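Local coordinates for protein malonyl-CoA decarboxylase (Rhodopseudomonas palustris, PDB 4KSA) that probably catalyses the decarboxylation of malonyl-CoA to acetyl-CoA and carbon dioxide, at residues A312-R317 and A362-Q367; F283-V288 and L384-R389. All blocks are in the same frame, centred on the assembly; numbering follows the deposited sequence.

Contact 1: residues A312-R317 and A362-Q367; sequences AKWLKR and AAYFLQ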
loop_
_atom_site.group_PDB
_atom_site.type_symbol
_atom_site.label_atom_id
_atom_site.label_comp_id
_atom_site.label_asym_id
_atom_site.label_seq_id
_atom_site.Cartn_x
_atom_site.Cartn_y
_atom_site.Cartn_z
ATOM N N ALA A 312 18.922 36.649 25.002
ATOM C CA ALA A 312 18.603 37.643 26.015
ATOM C C ALA A 312 19.184 37.242 27.369
ATOM O O ALA A 312 19.840 38.043 28.048
ATOM C CB ALA A 312 17.096 37.808 26.127
ATOM N N LYS A 313 18.941 35.995 27.756
ATOM C CA LYS A 313 19.429 35.494 29.029
ATOM C C LYS A 313 20.943 35.615 29.092
ATOM O O LYS A 313 21.508 36.038 30.103
ATOM C CB LYS A 313 19.017 34.028 29.223
ATOM C CG LYS A 313 17.529 33.735 28.980
ATOM C CD LYS A 313 17.104 32.434 29.679
ATOM C CE LYS A 313 15.700 31.957 29.270
ATOM N NZ LYS A 313 15.686 31.201 27.968
ATOM N N TRP A 314 21.598 35.244 28.002
ATOM C CA TRP A 314 23.048 35.302 27.937
ATOM C C TRP A 314 23.563 36.729 28.064
ATOM O O TRP A 314 24.509 36.977 28.801
ATOM C CB TRP A 314 23.543 34.713 26.621
ATOM C CG TRP A 314 25.024 34.822 26.442
ATOM C CD1 TRP A 314 25.976 34.018 26.986
ATOM C CD2 TRP A 314 25.724 35.801 25.660
ATOM N NE1 TRP A 314 27.230 34.431 26.598
ATOM C CE2 TRP A 314 27.106 35.527 25.788
ATOM C CE3 TRP A 314 25.318 36.896 24.879
ATOM C CZ2 TRP A 314 28.085 36.290 25.144
ATOM C CZ3 TRP A 314 26.292 37.656 24.241
ATOM C CH2 TRP A 314 27.664 37.352 24.386
ATOM N N LEU A 315 22.938 37.654 27.330
ATOM C CA LEU A 315 23.328 39.069 27.334
ATOM C C LEU A 315 23.230 39.656 28.728
ATOM O O LEU A 315 24.066 40.460 29.127
ATOM C CB LEU A 315 22.439 39.875 26.382
ATOM C CG LEU A 315 22.834 41.341 26.158
ATOM C CD1 LEU A 315 24.253 41.399 25.611
ATOM C CD2 LEU A 315 21.856 42.009 25.187
ATOM N N LYS A 316 22.186 39.250 29.446
ATOM C CA LYS A 316 21.934 39.672 30.824
ATOM C C LYS A 316 23.147 39.295 31.658
ATOM O O LYS A 316 23.751 40.127 32.320
ATOM C CB LYS A 316 20.700 38.940 31.357
ATOM C CG LYS A 316 20.569 38.892 32.866
ATOM C CD LYS A 316 20.156 40.234 33.446
ATOM C CE LYS A 316 19.833 40.102 34.934
ATOM N NZ LYS A 316 19.735 41.420 35.640
ATOM N N ARG A 317 23.494 38.018 31.609
ATOM C CA ARG A 317 24.631 37.489 32.340
ATOM C C ARG A 317 25.921 38.231 31.985
ATOM O O ARG A 317 26.786 38.432 32.831
ATOM C CB ARG A 317 24.777 36.003 32.007
ATOM C CG ARG A 317 25.858 35.256 32.768
ATOM C CD ARG A 317 25.964 33.838 32.215
ATOM N NE ARG A 317 24.638 33.300 31.895
ATOM C CZ ARG A 317 24.367 32.568 30.814
ATOM N NH1 ARG A 317 25.333 32.277 29.946
ATOM N NH2 ARG A 317 23.122 32.156 30.583
ATOM N N ALA A 362 27.283 37.683 17.581
ATOM C CA ALA A 362 28.318 36.889 16.928
ATOM C C ALA A 362 29.210 36.140 17.927
ATOM O O ALA A 362 29.546 34.979 17.717
ATOM C CB ALA A 362 29.161 37.779 16.036
ATOM N N ALA A 363 29.603 36.798 19.012
ATOM C CA ALA A 363 30.444 36.134 19.998
ATOM C C ALA A 363 29.584 35.066 20.666
ATOM O O ALA A 363 30.066 33.984 20.998
ATOM C CB ALA A 363 30.949 37.127 21.030
ATOM N N TYR A 364 28.306 35.381 20.858
ATOM C CA TYR A 364 27.368 34.435 21.451
ATOM C C TYR A 364 27.397 33.151 20.603
ATOM O O TYR A 364 27.820 32.085 21.049
ATOM C CB TYR A 364 25.964 35.044 21.443
ATOM C CG TYR A 364 24.867 34.097 21.853
ATOM C CD1 TYR A 364 24.880 33.485 23.101
ATOM C CD2 TYR A 364 23.797 33.834 21.001
ATOM C CE1 TYR A 364 23.852 32.632 23.500
ATOM C CE2 TYR A 364 22.757 32.981 21.391
ATOM C CZ TYR A 364 22.793 32.387 22.644
ATOM O OH TYR A 364 21.762 31.573 23.048
ATOM N N PHE A 365 26.961 33.281 19.362
ATOM C CA PHE A 365 26.926 32.168 18.445
ATOM C C PHE A 365 28.261 31.491 18.216
ATOM O O PHE A 365 28.355 30.268 18.297
ATOM C CB PHE A 365 26.366 32.633 17.108
ATOM C CG PHE A 365 24.885 32.828 17.113
ATOM C CD1 PHE A 365 24.321 33.968 16.558
ATOM C CD2 PHE A 365 24.044 31.841 17.618
ATOM C CE1 PHE A 365 22.940 34.121 16.499
ATOM C CE2 PHE A 365 22.665 31.982 17.564
ATOM C CZ PHE A 365 22.109 33.122 17.003
ATOM N N LEU A 366 29.299 32.267 17.930
ATOM C CA LEU A 366 30.599 31.672 17.652
ATOM C C LEU A 366 31.496 31.350 18.833
ATOM O O LEU A 366 32.379 30.497 18.713
ATOM C CB LEU A 366 31.374 32.542 16.665
ATOM C CG LEU A 366 31.005 32.397 15.189
ATOM C CD1 LEU A 366 29.523 32.516 14.998
ATOM C CD2 LEU A 366 31.708 33.468 14.398
ATOM N N GLN A 367 31.279 32.000 19.972
ATOM C CA GLN A 367 32.134 31.767 21.136
ATOM C C GLN A 367 31.460 31.156 22.363
ATOM O O GLN A 367 32.074 30.371 23.076
ATOM C CB GLN A 367 32.824 33.077 21.535
ATOM C CG GLN A 367 33.914 33.548 20.571
ATOM C CD GLN A 367 34.228 35.036 20.716
ATOM O OE1 GLN A 367 34.365 35.556 21.831
ATOM N NE2 GLN A 367 34.355 35.725 19.583
#
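Two helices of the malonyl-CoA decarboxylase C-terminal domain, 311-320 and 347-367, meet here through one aromatic pair, Trp314 against Tyr364. The domain belongs to the acetyltransferase clan, and the contact joins two of its helices well away from the annotated magnesium site. The backbones stay apart, with the CA atoms of Trp314 and Tyr364 7.8 Å from each other, so the side chains span the gap, passing each other from opposite helices. Trp314 CG is anti to the backbone N (chi1 176°), which carries the indole out over the tyrosine side chain. The ring planes meet obliquely at 41°. Tyr364 CD1 lies over one indole face, 3.6 Å from Trp314 CD2, while Tyr364 CE1 reaches back to Trp314 CB. Outside the pair, Phe311 meets the Tyr364 ring, Leu376 touches Trp314, and a weak hydrogen bond to Asp377 engages Tyr364 OH. Lower on the tyrosine side chain, CB makes a CH-pi contact over the benzo half of the indole: Tyr364 CB sits 4.0 Å from the centroid of the Trp314 six-membered ring, 15° off its normal.

Contact 2: residues F283-V288 and L384-R389; sequences FLIKQV and LGNGAR
Asn386 OD1 is gripped by two backbone N-H groups, those of Leu284 and Ile285, at the first turn of helix 284-295. The bond from Ile285 N to Asn386 OD1 is 3.0 Å long and fairly straight (163°), although the donor stands above the carbonyl plane of the amide. The bond from Leu284 N to Asn386 OD1, at 2.9 Å, is bent to 126° and weak. This is the tight, buried part: Ile285 CG1 stands beside its backbone N (chi1 -58°), which lays that branch against the amide, 3.8 Å from Asn386 CG, the two side chains crossing at about a right angle. Tyr416 of strand 411-416 touches both, and Phe265 and Ile268 of strand 262-270 pack on Ile285. Phe283, at the N-cap position, has no side-chain acceptor to offer; Asn386, distant in sequence, supplies one to the first N-H groups. Asn386 itself leaves helix 378-385, whose end fits a Schellman motif with Gly387, at positive phi, as the C-prime residue. The amide nitrogen, Asn386 ND2, bonds back to Phe382 O and so restrains the rotation of the group. An alanine here would remove the amide and is likely to leave the N-H groups of Leu284 and Ile285, and Phe382 O, without this partner. On the looser, partly exposed side, the Phe283 side chain comes no nearer than 5.1 Å to segment 384-389; it meets His425 edge-to-face and packs on Glu52 of the second subunit. Gln287 NE2 turns back along its own helix to Phe283 O, 3.3 Å away.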
loop_
_atom_site.group_PDB
_atom_site.type_symbol
_atom_site.label_atom_id
_atom_site.label_comp_id
_atom_site.label_asym_id
_atom_site.label_seq_id
_atom_site.Cartn_x
_atom_site.Cartn_y
_atom_site.Cartn_z
ATOM N N PHE A 283 20.460 14.359 10.500
ATOM C CA PHE A 283 20.114 14.675 9.128
ATOM C C PHE A 283 18.626 14.713 8.855
ATOM O O PHE A 283 18.135 14.163 7.872
ATOM C CB PHE A 283 20.841 13.701 8.218
ATOM C CG PHE A 283 22.318 13.747 8.396
ATOM C CD1 PHE A 283 23.054 14.808 7.879
ATOM C CD2 PHE A 283 22.972 12.782 9.140
ATOM C CE1 PHE A 283 24.430 14.908 8.105
ATOM C CE2 PHE A 283 24.354 12.866 9.375
ATOM C CZ PHE A 283 25.084 13.930 8.857
ATOM N N LEU A 284 17.915 15.401 9.736
ATOM C CA LEU A 284 16.481 15.538 9.599
ATOM C C LEU A 284 16.139 16.548 8.531
ATOM O O LEU A 284 15.397 16.246 7.606
ATOM C CB LEU A 284 15.848 15.966 10.927
ATOM C CG LEU A 284 15.964 15.038 12.137
ATOM C CD1 LEU A 284 15.013 15.585 13.176
ATOM C CD2 LEU A 284 15.591 13.589 11.792
ATOM N N ILE A 285 16.675 17.754 8.655
ATOM C CA ILE A 285 16.393 18.794 7.676
ATOM C C ILE A 285 16.863 18.365 6.277
ATOM O O ILE A 285 16.281 18.739 5.255
ATOM C CB ILE A 285 17.051 20.114 8.109
ATOM C CG1 ILE A 285 16.525 20.503 9.498
ATOM C CG2 ILE A 285 16.756 21.221 7.085
ATOM C CD1 ILE A 285 15.064 20.868 9.514
ATOM N N LYS A 286 17.906 17.553 6.244
ATOM C CA LYS A 286 18.423 17.043 4.989
ATOM C C LYS A 286 17.258 16.388 4.241
ATOM O O LYS A 286 16.970 16.709 3.083
ATOM C CB LYS A 286 19.500 16.005 5.272
ATOM C CG LYS A 286 20.650 16.021 4.318
ATOM C CD LYS A 286 20.310 15.391 2.999
ATOM C CE LYS A 286 21.598 15.108 2.256
ATOM N NZ LYS A 286 22.550 14.357 3.127
ATOM N N GLN A 287 16.567 15.486 4.923
ATOM C CA GLN A 287 15.449 14.800 4.316
ATOM C C GLN A 287 14.344 15.743 3.856
ATOM O O GLN A 287 13.817 15.589 2.759
ATOM C CB GLN A 287 14.905 13.773 5.292
ATOM C CG GLN A 287 15.977 12.836 5.797
ATOM C CD GLN A 287 15.417 11.801 6.733
ATOM O OE1 GLN A 287 14.618 10.953 6.331
ATOM N NE2 GLN A 287 15.819 11.869 7.996
ATOM N N VAL A 288 13.989 16.718 4.685
ATOM C CA VAL A 288 12.944 17.662 4.313
ATOM C C VAL A 288 13.359 18.476 3.094
ATOM O O VAL A 288 12.517 18.839 2.274
ATOM C CB VAL A 288 12.612 18.632 5.470
ATOM C CG1 VAL A 288 11.550 19.640 5.038
ATOM C CG2 VAL A 288 12.133 17.843 6.677
ATOM N N LEU A 384 22.901 23.774 13.252
ATOM C CA LEU A 384 24.307 23.555 12.940
ATOM C C LEU A 384 24.580 22.064 12.863
ATOM O O LEU A 384 25.315 21.608 11.984
ATOM C CB LEU A 384 25.225 24.211 13.975
ATOM C CG LEU A 384 25.158 25.747 14.060
ATOM C CD1 LEU A 384 26.268 26.239 14.972
ATOM C CD2 LEU A 384 25.269 26.378 12.677
ATOM N N GLY A 385 23.977 21.308 13.781
ATOM C CA GLY A 385 24.137 19.862 13.796
ATOM C C GLY A 385 23.506 19.233 12.561
ATOM O O GLY A 385 23.951 18.188 12.088
ATOM N N ASN A 386 22.466 19.864 12.032
ATOM C CA ASN A 386 21.832 19.343 10.839
ATOM C C ASN A 386 22.638 19.747 9.623
ATOM O O ASN A 386 22.124 19.809 8.509
ATOM C CB ASN A 386 20.399 19.858 10.726
ATOM C CG ASN A 386 19.397 18.909 11.356
ATOM O OD1 ASN A 386 18.880 18.015 10.691
ATOM N ND2 ASN A 386 19.139 19.084 12.648
ATOM N N GLY A 387 23.913 20.036 9.850
ATOM C CA GLY A 387 24.797 20.424 8.766
ATOM C C GLY A 387 24.620 21.812 8.174
ATOM O O GLY A 387 25.182 22.104 7.123
ATOM N N ALA A 388 23.850 22.675 8.826
ATOM C CA ALA A 388 23.658 24.014 8.294
ATOM C C ALA A 388 24.824 24.928 8.628
ATOM O O ALA A 388 25.727 24.562 9.395
ATOM C CB ALA A 388 22.378 24.608 8.810
ATOM N N ARG A 389 24.768 26.115 8.023
ATOM C CA ARG A 389 25.755 27.189 8.152
ATOM C C ARG A 389 25.051 28.420 8.710
ATOM O O ARG A 389 23.948 28.745 8.272
ATOM C CB ARG A 389 26.325 27.527 6.762
ATOM C CG ARG A 389 27.114 28.848 6.665
ATOM C CD ARG A 389 27.697 29.074 5.259
ATOM N NE ARG A 389 26.862 29.944 4.428
ATOM C CZ ARG A 389 26.811 29.892 3.094
ATOM N NH1 ARG A 389 26.024 30.723 2.416
ATOM N NH2 ARG A 389 27.533 28.995 2.432
#

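Contacts 1 and 2 both belong to the C-terminal domain, their centres 23 Å apart and their nearest atoms about 6 Å apart without touching. Along the chain the order is 283-288, 312-317, 362-367, 384-389, so contact 1 is nested inside the loop that contact 2 closes. Helices 347-367 and 378-385, one from each contact, are consecutive. The mixed sheet lies beside both: Phe365 and Ile285 each reach strand 411-416, and segment 384-389 runs into edge strand 389-394. Contact 2 thus pins a helix start to a helix end 96 residues on, and contact 1 joins two helices within that loop, so segments distant in sequence are held together close to one sheet.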